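Local coordinates for protein polysaccharide deacetylase (Bacillus anthracis, PDB 2J13) that probably removes acetyl groups from N-acetylated sugars of bacterial cell-wall peptidoglycan, as a zinc-binding family 4 carbohydrate esterase, at residues G71-L74 with D75-E79; F86-G90 with H91-T95; S116-F120 with T121-D125. All coordinates share one frame; numbering follows the deposited sequence. Where two conformers were deposited one is given.

Overall arrangement
Interaction 1 comes first along the chain. It is two successive turns of helix 70-80, which crosses between the parallel strands 56-63 and 84-88. The second of these strands leads into interaction 2, where residues 86-90 run into the short helix 90-95. After helix 97-105 and strand 109-112 comes interaction 3, a turn in the loop before helix 125-143. The three follow in series, and none encloses or crosses another. Each closes a local turn between adjoining residues. Leu-74 and Leu-77 of interaction 1 pack on Phe-86 of interaction 2, and Thr-89 of interaction 2 touches His-117 of interaction 3. Interactions 1 and 3 do not touch.

Interaction 1: residues G71-L74 with D75-E79; sequences GKIL and DVLKE
Leu-74 and Lys-78 meet through the backbone, one helical turn apart. Lys-78 N donates to Leu-74 O at 3.0 Å, and Lys-78 CB sits 3.4 Å from the same oxygen. The side chain of Leu-74 leads away from this turn. Its CG stands anti to the carbonyl carbon (chi1 -77°), which directs the branches to Phe-86 of strand 84-88 and Leu-99 of helix 97-105.

Asp-75 turns back over the preceding turn. Its N donates to Gly-71 O at 2.9 Å, from a position tilted off the carbonyl plane. Both its carboxylate oxygens, OD1 and OD2, lie 3.3 Å from Gly-71 O. These are acceptor pairs, not bonds, and would probably repel. Arg-102 probably offsets this, since it forms a salt bridge with Asp-75 OD1 and also donates to Gly-71 O.

Leu-77 lies on the buried side. Its N gives a nearly straight bond to Ile-73 O at 3.0 Å, and its CG rests 3.4 Å from that oxygen. The side chains of Ile-73 and Leu-77 run side by side and point the same way. The branch CG2 of Ile-73 meets CD1 of Leu-77 at 4.0 Å. Val-76 N continues the pattern by bonding to Lys-72 O at 3.1 Å. Val-76 and Ile-73 also pack on Leu-221 of helix 217-230.

The i to i+4 backbone bonds are those of an alpha-helix. It is amphipathic: Ile-73, Leu-74 and Leu-77 are buried, while Lys-72 and Lys-78 face solvent. Here it forms the crossover of the beta-alpha-beta unit built from strand 56-63, helix 70-80 and strand 84-88.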
ATOM      1  N   GLY A  71     -14.453   6.881  -5.464  1.00 27.93           N
ATOM      2  CA  GLY A  71     -15.439   7.496  -4.568  1.00 28.53           C
ATOM      3  C   GLY A  71     -16.442   6.471  -4.062  1.00 29.09           C
ATOM      4  O   GLY A  71     -16.869   6.531  -2.909  1.00 30.35           O
ATOM      5  N   LYS A  72     -16.809   5.533  -4.919  1.00 30.10           N
ATOM      6  CA  LYS A  72     -17.727   4.439  -4.543  1.00 30.68           C
ATOM      7  C   LYS A  72     -17.068   3.467  -3.559  1.00 29.76           C
ATOM      8  O   LYS A  72     -17.724   3.012  -2.626  1.00 29.83           O
ATOM      9  CB  LYS A  72     -18.233   3.710  -5.793  1.00 32.19           C
ATOM     10  CG  LYS A  72     -19.236   4.531  -6.614  1.00 36.08           C
ATOM     11  CD  LYS A  72     -19.345   4.003  -8.042  1.00 41.17           C
ATOM     12  CE  LYS A  72     -20.757   4.131  -8.628  1.00 43.22           C
ATOM     13  NZ  LYS A  72     -20.931   3.356  -9.899  1.00 45.17           N
ATOM     14  N   ILE A  73     -15.775   3.162  -3.753  1.00 27.56           N
ATOM     15  CA  ILE A  73     -14.994   2.393  -2.768  1.00 26.93           C
ATOM     16  C   ILE A  73     -15.002   3.110  -1.426  1.00 26.19           C
ATOM     17  O   ILE A  73     -15.239   2.505  -0.374  1.00 25.85           O
ATOM     18  CB  ILE A  73     -13.503   2.185  -3.251  1.00 26.65           C
ATOM     19  CG1 ILE A  73     -13.461   1.226  -4.420  1.00 28.70           C
ATOM     20  CG2 ILE A  73     -12.616   1.693  -2.139  1.00 26.27           C
ATOM     21  CD1 ILE A  73     -13.835  -0.155  -4.118  1.00 30.73           C
ATOM     22  N   LEU A  74     -14.724   4.405  -1.446  1.00 25.39           N
ATOM     23  CA  LEU A  74     -14.650   5.164  -0.216  1.00 25.42           C
ATOM     24  C   LEU A  74     -16.020   5.160   0.476  1.00 26.57           C
ATOM     25  O   LEU A  74     -16.090   5.067   1.680  1.00 25.98           O
ATOM     26  CB  LEU A  74     -14.186   6.596  -0.483  1.00 25.55           C
ATOM     27  CG  LEU A  74     -12.656   6.704  -0.739  1.00 23.76           C
ATOM     28  CD1 LEU A  74     -12.302   8.020  -1.390  1.00 24.35           C
ATOM     29  CD2 LEU A  74     -11.907   6.517   0.577  1.00 23.91           C
ATOM     30  N   ASP A  75     -17.082   5.231  -0.309  1.00 27.79           N
ATOM     31  CA  ASP A  75     -18.449   5.184   0.281  1.00 29.12           C
ATOM     32  C   ASP A  75     -18.668   3.852   1.042  1.00 28.64           C
ATOM     33  O   ASP A  75     -19.236   3.828   2.140  1.00 29.66           O
ATOM     34  CB  ASP A  75     -19.505   5.338  -0.805  1.00 30.30           C
ATOM     35  CG  ASP A  75     -19.573   6.742  -1.405  1.00 32.57           C
ATOM     36  OD1 ASP A  75     -19.083   7.708  -0.793  1.00 35.20           O
ATOM     37  OD2 ASP A  75     -20.165   6.876  -2.508  1.00 37.74           O
ATOM     38  N   VAL A  76     -18.279   2.738   0.420  1.00 28.26           N
ATOM     39  CA  VAL A  76     -18.366   1.432   1.059  1.00 27.20           C
ATOM     40  C   VAL A  76     -17.543   1.402   2.358  1.00 26.14           C
ATOM     41  O   VAL A  76     -18.010   0.979   3.396  1.00 24.92           O
ATOM     42  CB  VAL A  76     -17.943   0.288   0.130  1.00 26.96           C
ATOM     43  CG1 VAL A  76     -17.840  -1.003   0.900  1.00 26.31           C
ATOM     44  CG2 VAL A  76     -18.895   0.146  -1.061  1.00 26.92           C
ATOM     45  N   LEU A  77     -16.292   1.852   2.316  1.00 25.75           N
ATOM     46  CA  LEU A  77     -15.443   1.804   3.504  1.00 25.37           C
ATOM     47  C   LEU A  77     -16.008   2.628   4.668  1.00 27.21           C
ATOM     48  O   LEU A  77     -15.885   2.244   5.835  1.00 26.62           O
ATOM     49  CB  LEU A  77     -14.020   2.298   3.141  1.00 24.90           C
ATOM     50  CG  LEU A  77     -13.279   1.409   2.138  1.00 24.32           C
ATOM     51  CD1 LEU A  77     -11.924   2.115   1.737  1.00 23.60           C
ATOM     52  CD2 LEU A  77     -13.046   0.038   2.716  1.00 24.74           C
ATOM     53  N   LYS A  78     -16.641   3.746   4.328  1.00 28.93           N
ATOM     54  CA  LYS A  78     -17.261   4.618   5.304  1.00 30.91           C
ATOM     55  C   LYS A  78     -18.491   3.937   5.935  1.00 31.26           C
ATOM     56  O   LYS A  78     -18.644   3.978   7.134  1.00 31.19           O
ATOM     57  CB  LYS A  78     -17.662   5.919   4.614  1.00 31.35           C
ATOM     58  CG  LYS A  78     -18.281   7.001   5.507  1.00 33.80           C
ATOM     59  CD  LYS A  78     -18.741   8.138   4.618  1.00 36.27           C
ATOM     60  CE  LYS A  78     -18.249   9.493   5.070  1.00 41.53           C
ATOM     61  NZ  LYS A  78     -18.105  10.466   3.911  1.00 44.06           N
ATOM     62  N   GLU A  79     -19.304   3.299   5.098  1.00 31.66           N
ATOM     63  CA  GLU A  79     -20.510   2.591   5.539  0.50 32.52           C
ATOM     64  C   GLU A  79     -20.167   1.450   6.474  1.00 32.06           C
ATOM     65  O   GLU A  79     -20.841   1.236   7.497  1.00 32.59           O
ATOM     66  CB  GLU A  79     -21.264   2.032   4.336  0.50 32.61           C
ATOM     67  CG  GLU A  79     -22.018   3.081   3.530  0.50 33.65           C
ATOM     68  CD  GLU A  79     -23.002   2.489   2.530  0.50 34.56           C
ATOM     69  OE1 GLU A  79     -23.299   1.267   2.595  0.50 35.72           O
ATOM     70  OE2 GLU A  79     -23.485   3.261   1.663  0.50 36.81           O
TER

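Interaction 2: residues F86-G90 with H91-T95; sequences FFVTG and HYIKT. With ZN (zinc ion), chain E.
Thr-89 and Tyr-92 make the capping bond at the start of helix 90-95. Thr-89 is the N-cap. Its OG1 lies between its backbone N and carbonyl carbon (chi1 66°), a rotation that turns it to the first turn of the helix. There it accepts from Tyr-92 N at 3.3 Å, with an N-H...O angle of 161°.

Further hydrogen bonds carry the helix on. Ile-93 N donates to Thr-89 O at 3.0 Å, and Lys-94 N to Gly-90 O at 2.9 Å. At the far end, His-91 O is gripped twice. Thr-95 N and Thr-95 OG1 reach it from opposite faces of its carbonyl plane, the hydroxyl by a side-chain bond of 2.7 Å.

The apolar contacts come from Val-88, the last residue of the strand. Its two methyls part between two residues of the helix. CG2 meets Ile-93 CG1 at 3.8 Å, and CG1 meets Tyr-92 CD1 at 4.2 Å. In both pairs the side chains cross at about a right angle.

Metal binding is on the exposed side. His-91 ND1 holds a zinc ion at 1.9 Å, and a water is a further ligand. Thr-95 CG2 lies over one face of the imidazole, toward its rim.

The buried side chains reach several neighbours. Ile-93 packs on helices 97-105 and 125-143. Tyr-92 touches Leu-99 and Met-103 of helix 97-105, while its OH bonds to Glu-66. Thr-89 borders His-113 and His-117. The contact thus joins the end of strand 84-88 to its surrounding helices, beside the metal site of His-113 and His-117.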
ATOM      1  N   PHE A  86      -4.271   3.753   0.964  1.00 16.93           N
ATOM      2  CA  PHE A  86      -4.251   4.058  -0.460  1.00 17.43           C
ATOM      3  C   PHE A  86      -2.839   4.549  -0.783  1.00 17.22           C
ATOM      4  O   PHE A  86      -2.428   5.618  -0.309  1.00 17.03           O
ATOM      5  CB  PHE A  86      -5.262   5.158  -0.796  1.00 18.99           C
ATOM      6  CG  PHE A  86      -6.699   4.738  -0.582  1.00 20.01           C
ATOM      7  CD1 PHE A  86      -7.272   4.835   0.664  1.00 21.24           C
ATOM      8  CD2 PHE A  86      -7.433   4.213  -1.623  1.00 20.34           C
ATOM      9  CE1 PHE A  86      -8.579   4.413   0.874  1.00 21.67           C
ATOM     10  CE2 PHE A  86      -8.774   3.812  -1.427  1.00 19.93           C
ATOM     11  CZ  PHE A  86      -9.326   3.941  -0.164  1.00 20.92           C
ATOM     12  N   PHE A  87      -2.121   3.758  -1.582  1.00 16.17           N
ATOM     13  CA  PHE A  87      -0.771   4.096  -2.025  1.00 16.05           C
ATOM     14  C   PHE A  87      -0.889   4.900  -3.289  1.00 16.75           C
ATOM     15  O   PHE A  87      -1.256   4.368  -4.317  1.00 19.63           O
ATOM     16  CB  PHE A  87       0.064   2.810  -2.276  1.00 16.01           C
ATOM     17  CG  PHE A  87       0.412   2.096  -1.032  1.00 15.29           C
ATOM     18  CD1 PHE A  87       1.520   2.452  -0.292  1.00 15.92           C
ATOM     19  CD2 PHE A  87      -0.355   0.996  -0.601  1.00 15.59           C
ATOM     20  CE1 PHE A  87       1.826   1.784   0.909  1.00 16.27           C
ATOM     21  CE2 PHE A  87      -0.057   0.368   0.601  1.00 17.44           C
ATOM     22  CZ  PHE A  87       1.060   0.750   1.345  1.00 17.27           C
ATOM     23  N   VAL A  88      -0.605   6.197  -3.200  1.00 17.13           N
ATOM     24  CA  VAL A  88      -0.844   7.161  -4.296  1.00 17.47           C
ATOM     25  C   VAL A  88       0.430   7.581  -5.038  1.00 17.72           C
ATOM     26  O   VAL A  88       1.505   7.671  -4.446  1.00 17.37           O
ATOM     27  CB  VAL A  88      -1.584   8.452  -3.777  1.00 18.73           C
ATOM     28  CG1 VAL A  88      -2.913   8.040  -3.098  1.00 18.33           C
ATOM     29  CG2 VAL A  88      -0.680   9.236  -2.840  1.00 18.49           C
ATOM     30  N   THR A  89       0.296   7.838  -6.335  1.00 19.23           N
ATOM     31  CA  THR A  89       1.387   8.430  -7.107  1.00 20.44           C
ATOM     32  C   THR A  89       1.233   9.962  -7.219  1.00 22.57           C
ATOM     33  O   THR A  89       0.206  10.525  -6.876  1.00 22.90           O
ATOM     34  CB  THR A  89       1.432   7.867  -8.518  1.00 21.50           C
ATOM     35  OG1 THR A  89       0.261   8.259  -9.256  1.00 22.34           O
ATOM     36  CG2 THR A  89       1.586   6.318  -8.512  1.00 20.68           C
ATOM     37  N   GLY A  90       2.241  10.624  -7.758  1.00 24.63           N
ATOM     38  CA  GLY A  90       2.159  12.074  -8.024  1.00 25.99           C
ATOM     39  C   GLY A  90       1.099  12.467  -9.040  1.00 27.68           C
ATOM     40  O   GLY A  90       0.410  13.487  -8.855  1.00 29.69           O
ATOM     41  N   HIS A  91       0.927  11.667 -10.091  1.00 28.74           N
ATOM     42  CA  HIS A  91      -0.107  11.905 -11.088  1.00 30.18           C
ATOM     43  C   HIS A  91      -1.473  11.848 -10.445  1.00 29.70           C
ATOM     44  O   HIS A  91      -2.336  12.678 -10.688  1.00 30.00           O
ATOM     45  CB  HIS A  91      -0.031  10.860 -12.206  1.00 32.01           C
ATOM     46  CG  HIS A  91      -1.137  10.954 -13.222  1.00 36.33           C
ATOM     47  ND1 HIS A  91      -1.143  11.890 -14.239  1.00 39.39           N
ATOM     48  CD2 HIS A  91      -2.256  10.211 -13.393  1.00 38.21           C
ATOM     49  CE1 HIS A  91      -2.223  11.728 -14.980  1.00 40.62           C
ATOM     50  NE2 HIS A  91      -2.915  10.716 -14.492  1.00 41.10           N
ATOM     51  N   TYR A  92      -1.654  10.873  -9.568  1.00 27.51           N
ATOM     52  CA  TYR A  92      -2.915  10.750  -8.866  1.00 27.25           C
ATOM     53  C   TYR A  92      -3.154  11.972  -7.967  1.00 27.10           C
ATOM     54  O   TYR A  92      -4.229  12.569  -8.008  1.00 28.21           O
ATOM     55  CB  TYR A  92      -2.943   9.457  -8.054  1.00 26.03           C
ATOM     56  CG  TYR A  92      -4.341   9.081  -7.647  1.00 25.93           C
ATOM     57  CD1 TYR A  92      -4.876   9.563  -6.478  1.00 23.72           C
ATOM     58  CD2 TYR A  92      -5.115   8.270  -8.439  1.00 25.99           C
ATOM     59  CE1 TYR A  92      -6.163   9.259  -6.111  1.00 26.52           C
ATOM     60  CE2 TYR A  92      -6.412   7.965  -8.091  1.00 27.75           C
ATOM     61  CZ  TYR A  92      -6.917   8.451  -6.908  1.00 26.73           C
ATOM     62  OH  TYR A  92      -8.207   8.185  -6.520  1.00 28.96           O
ATOM     63  N   ILE A  93      -2.164  12.357  -7.154  1.00 26.77           N
ATOM     64  CA  ILE A  93      -2.301  13.521  -6.264  1.00 27.99           C
ATOM     65  C   ILE A  93      -2.670  14.792  -7.040  1.00 29.29           C
ATOM     66  O   ILE A  93      -3.571  15.532  -6.629  1.00 29.50           O
ATOM     67  CB  ILE A  93      -1.010  13.811  -5.454  1.00 28.25           C
ATOM     68  CG1 ILE A  93      -0.714  12.702  -4.438  1.00 28.43           C
ATOM     69  CG2 ILE A  93      -1.135  15.140  -4.682  1.00 29.46           C
ATOM     70  CD1 ILE A  93       0.746  12.735  -3.889  1.00 28.27           C
ATOM     71  N   LYS A  94      -1.987  15.032  -8.150  1.00 30.43           N
ATOM     72  CA  LYS A  94      -2.198  16.276  -8.913  1.00 31.94           C
ATOM     73  C   LYS A  94      -3.575  16.311  -9.579  1.00 32.60           C
ATOM     74  O   LYS A  94      -4.171  17.401  -9.739  1.00 34.26           O
ATOM     75  CB  LYS A  94      -1.107  16.429  -9.964  1.00 32.77           C
ATOM     76  CG  LYS A  94       0.294  16.635  -9.382  1.00 36.06           C
ATOM     77  CD  LYS A  94       0.571  18.049  -8.854  1.00 41.07           C
ATOM     78  CE  LYS A  94       0.732  19.037  -9.987  1.00 43.24           C
ATOM     79  NZ  LYS A  94       1.202  20.377  -9.531  1.00 46.60           N
ATOM     80  N   THR A  95      -4.067  15.148  -9.997  1.00 31.29           N
ATOM     81  CA  THR A  95      -5.297  15.059 -10.789  1.00 31.26           C
ATOM     82  C   THR A  95      -6.543  14.690  -9.987  1.00 30.96           C
ATOM     83  O   THR A  95      -7.663  14.799 -10.513  1.00 30.79           O
ATOM     84  CB  THR A  95      -5.142  14.087 -11.972  1.00 31.78           C
ATOM     85  OG1 THR A  95      -4.901  12.733 -11.521  1.00 32.04           O
ATOM     86  CG2 THR A  95      -4.008  14.555 -12.906  1.00 31.63           C
TER
HETATM   87 ZN    ZN E1239       0.224  13.024 -14.764  1.00 57.55          ZN
HETATM   88  O   HOH W   1      -0.046  15.242 -14.194  1.00 64.53           O

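Interaction 3: residues S116-F120 with T121-D125; sequences SHPDF and TAVND. With ZN (zinc ion), chain B.
Val-123 is rotated so that its two methyls lie against one side of the turn 119-122. With chi1 at -58°, CG1 stands anti to the carbonyl carbon and reaches Pro-118 CB at 3.9 Å. CG2 falls between the backbone N and the carbonyl carbon, and lies 3.4 Å from Phe-120 O. The side chains of Pro-118 and Val-123 cross at about a right angle.

The backbone closes the turn. Ala-122 N donates to Asp-119 O at 3.0 Å. The donor stands above the carbonyl plane, 53° out of it. The backbone angles of Phe-120 and Thr-121 fit a type I beta turn. Ala-122 CB also rests 3.4 Å from Asp-119 O. A water lies 2.8 Å from Phe-120 O and 3.3 Å from Val-123 O. Other acceptors lie close, so which it serves is not settled.

Phe-120 turns its ring away from the turn, onto Leu-128 and Leu-132 of helix 125-143. Asp-119 OD1 forms a salt bridge with Arg-155, which also bonds to His-117 O. Just before the turn, His-117 NE2 binds a zinc ion at 2.1 Å, a site shared with His-113. The spacing of these histidines matches the His-Ser/Thr-X-X-His motif of family 4 esterases.

One backbone bond and the Pro-118 to Val-123 packing hold the turn. Phe-120 and Val-123 pack it on helix 125-143, while Arg-155 probably helps position the chain beside the metal.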
ATOM      1  N   SER A 116       6.362   9.319 -10.241  1.00 23.36           N
ATOM      2  CA  SER A 116       6.109   8.978 -11.641  1.00 24.44           C
ATOM      3  C   SER A 116       5.994   7.465 -11.931  1.00 24.21           C
ATOM      4  O   SER A 116       5.885   7.051 -13.116  1.00 24.99           O
ATOM      5  CB  SER A 116       7.172   9.622 -12.534  1.00 25.66           C
ATOM      6  OG  SER A 116       8.420   9.062 -12.266  1.00 27.54           O
ATOM      7  N   HIS A 117       5.991   6.646 -10.875  1.00 23.30           N
ATOM      8  CA  HIS A 117       5.789   5.204 -11.005  1.00 23.25           C
ATOM      9  C   HIS A 117       6.818   4.502 -11.897  1.00 23.87           C
ATOM     10  O   HIS A 117       6.469   3.598 -12.654  1.00 25.47           O
ATOM     11  CB  HIS A 117       4.360   4.959 -11.540  1.00 23.54           C
ATOM     12  CG  HIS A 117       3.777   3.606 -11.235  1.00 22.75           C
ATOM     13  ND1 HIS A 117       3.659   2.616 -12.191  1.00 24.41           N
ATOM     14  CD2 HIS A 117       3.183   3.119 -10.122  1.00 24.78           C
ATOM     15  CE1 HIS A 117       3.064   1.556 -11.657  1.00 24.94           C
ATOM     16  NE2 HIS A 117       2.744   1.845 -10.402  1.00 24.33           N
ATOM     17  N   PRO A 118       8.111   4.826 -11.734  1.00 23.54           N
ATOM     18  CA  PRO A 118       9.157   4.034 -12.391  1.00 24.67           C
ATOM     19  C   PRO A 118       9.439   2.781 -11.623  1.00 25.14           C
ATOM     20  O   PRO A 118       9.161   2.686 -10.425  1.00 25.51           O
ATOM     21  CB  PRO A 118      10.367   4.942 -12.283  1.00 24.26           C
ATOM     22  CG  PRO A 118      10.190   5.565 -10.925  1.00 24.39           C
ATOM     23  CD  PRO A 118       8.708   5.883 -10.904  1.00 23.95           C
ATOM     24  N   ASP A 119      10.017   1.805 -12.297  1.00 25.89           N
ATOM     25  CA  ASP A 119      10.633   0.692 -11.585  1.00 26.36           C
ATOM     26  C   ASP A 119      11.826   1.220 -10.787  1.00 25.06           C
ATOM     27  O   ASP A 119      12.761   1.843 -11.363  1.00 26.04           O
ATOM     28  CB  ASP A 119      11.065  -0.399 -12.587  1.00 28.01           C
ATOM     29  CG  ASP A 119       9.906  -1.353 -12.987  1.00 32.67           C
ATOM     30  OD1 ASP A 119       8.753  -1.229 -12.464  1.00 36.15           O
ATOM     31  OD2 ASP A 119      10.171  -2.266 -13.841  1.00 41.32           O
ATOM     32  N   PHE A 120      11.809   1.011  -9.468  1.00 22.89           N
ATOM     33  CA  PHE A 120      12.839   1.561  -8.558  1.00 22.53           C
ATOM     34  C   PHE A 120      14.237   1.027  -8.855  1.00 23.09           C
ATOM     35  O   PHE A 120      15.225   1.684  -8.588  1.00 23.38           O
ATOM     36  CB  PHE A 120      12.522   1.304  -7.097  1.00 21.52           C
ATOM     37  CG  PHE A 120      11.392   2.181  -6.531  1.00 22.14           C
ATOM     38  CD1 PHE A 120      10.773   3.152  -7.301  1.00 22.61           C
ATOM     39  CD2 PHE A 120      11.049   2.055  -5.207  1.00 22.54           C
ATOM     40  CE1 PHE A 120       9.770   3.972  -6.751  1.00 22.43           C
ATOM     41  CE2 PHE A 120      10.052   2.863  -4.644  1.00 22.24           C
ATOM     42  CZ  PHE A 120       9.413   3.804  -5.433  1.00 21.55           C
ATOM     43  N   THR A 121      14.297  -0.173  -9.404  1.00 23.23           N
ATOM     44  CA  THR A 121      15.576  -0.797  -9.738  1.00 25.48           C
ATOM     45  C   THR A 121      16.230  -0.152 -10.972  1.00 26.13           C
ATOM     46  O   THR A 121      17.427  -0.434 -11.254  1.00 28.07           O
ATOM     47  CB  THR A 121      15.356  -2.312  -9.985  1.00 25.93           C
ATOM     48  OG1 THR A 121      14.373  -2.470 -11.006  1.00 29.28           O
ATOM     49  CG2 THR A 121      14.913  -3.039  -8.726  1.00 28.10           C
ATOM     50  N   ALA A 122      15.473   0.660 -11.726  1.00 26.58           N
ATOM     51  CA  ALA A 122      15.912   1.268 -12.988  1.00 27.55           C
ATOM     52  C   ALA A 122      16.351   2.717 -12.833  1.00 27.87           C
ATOM     53  O   ALA A 122      16.685   3.370 -13.828  1.00 31.28           O
ATOM     54  CB  ALA A 122      14.796   1.210 -14.026  1.00 28.46           C
ATOM     55  N   VAL A 123      16.335   3.243 -11.616  1.00 27.22           N
ATOM     56  CA  VAL A 123      16.653   4.670 -11.456  1.00 27.76           C
ATOM     57  C   VAL A 123      17.836   4.822 -10.558  1.00 27.24           C
ATOM     58  O   VAL A 123      18.129   3.934  -9.750  1.00 27.73           O
ATOM     59  CB  VAL A 123      15.442   5.426 -10.884  1.00 27.69           C
ATOM     60  CG1 VAL A 123      14.249   5.241 -11.808  1.00 30.51           C
ATOM     61  CG2 VAL A 123      15.141   4.969  -9.440  1.00 28.87           C
ATOM     62  N   ASN A 124      18.546   5.949 -10.681  1.00 27.35           N
ATOM     63  CA  ASN A 124      19.657   6.250  -9.798  0.50 27.37           C
ATOM     64  C   ASN A 124      19.195   6.701  -8.396  1.00 26.74           C
ATOM     65  O   ASN A 124      17.983   6.964  -8.169  1.00 25.68           O
ATOM     66  CB  ASN A 124      20.575   7.286 -10.472  0.50 27.75           C
ATOM     67  CG  ASN A 124      21.111   6.806 -11.827  0.50 29.65           C
ATOM     68  OD1 ASN A 124      21.262   5.601 -12.066  0.50 32.50           O
ATOM     69  ND2 ASN A 124      21.405   7.745 -12.710  0.50 32.59           N
ATOM     70  N   ASP A 125      20.114   6.779  -7.450  1.00 26.80           N
ATOM     71  CA  ASP A 125      19.773   7.015  -6.035  1.00 28.16           C
ATOM     72  C   ASP A 125      19.122   8.396  -5.808  1.00 28.69           C
ATOM     73  O   ASP A 125      18.158   8.529  -5.040  1.00 28.52           O
ATOM     74  CB  ASP A 125      20.980   6.899  -5.118  1.00 28.30           C
ATOM     75  CG  ASP A 125      21.523   5.490  -5.012  1.00 30.25           C
ATOM     76  OD1 ASP A 125      20.918   4.564  -5.607  1.00 31.79           O
ATOM     77  OD2 ASP A 125      22.546   5.321  -4.284  1.00 32.58           O
TER
HETATM   78 ZN    ZN B1236       1.443   0.800  -9.180  1.00 21.67          ZN
HETATM   79  O   HOH W   2      17.950   1.259  -7.912  1.00 30.81           O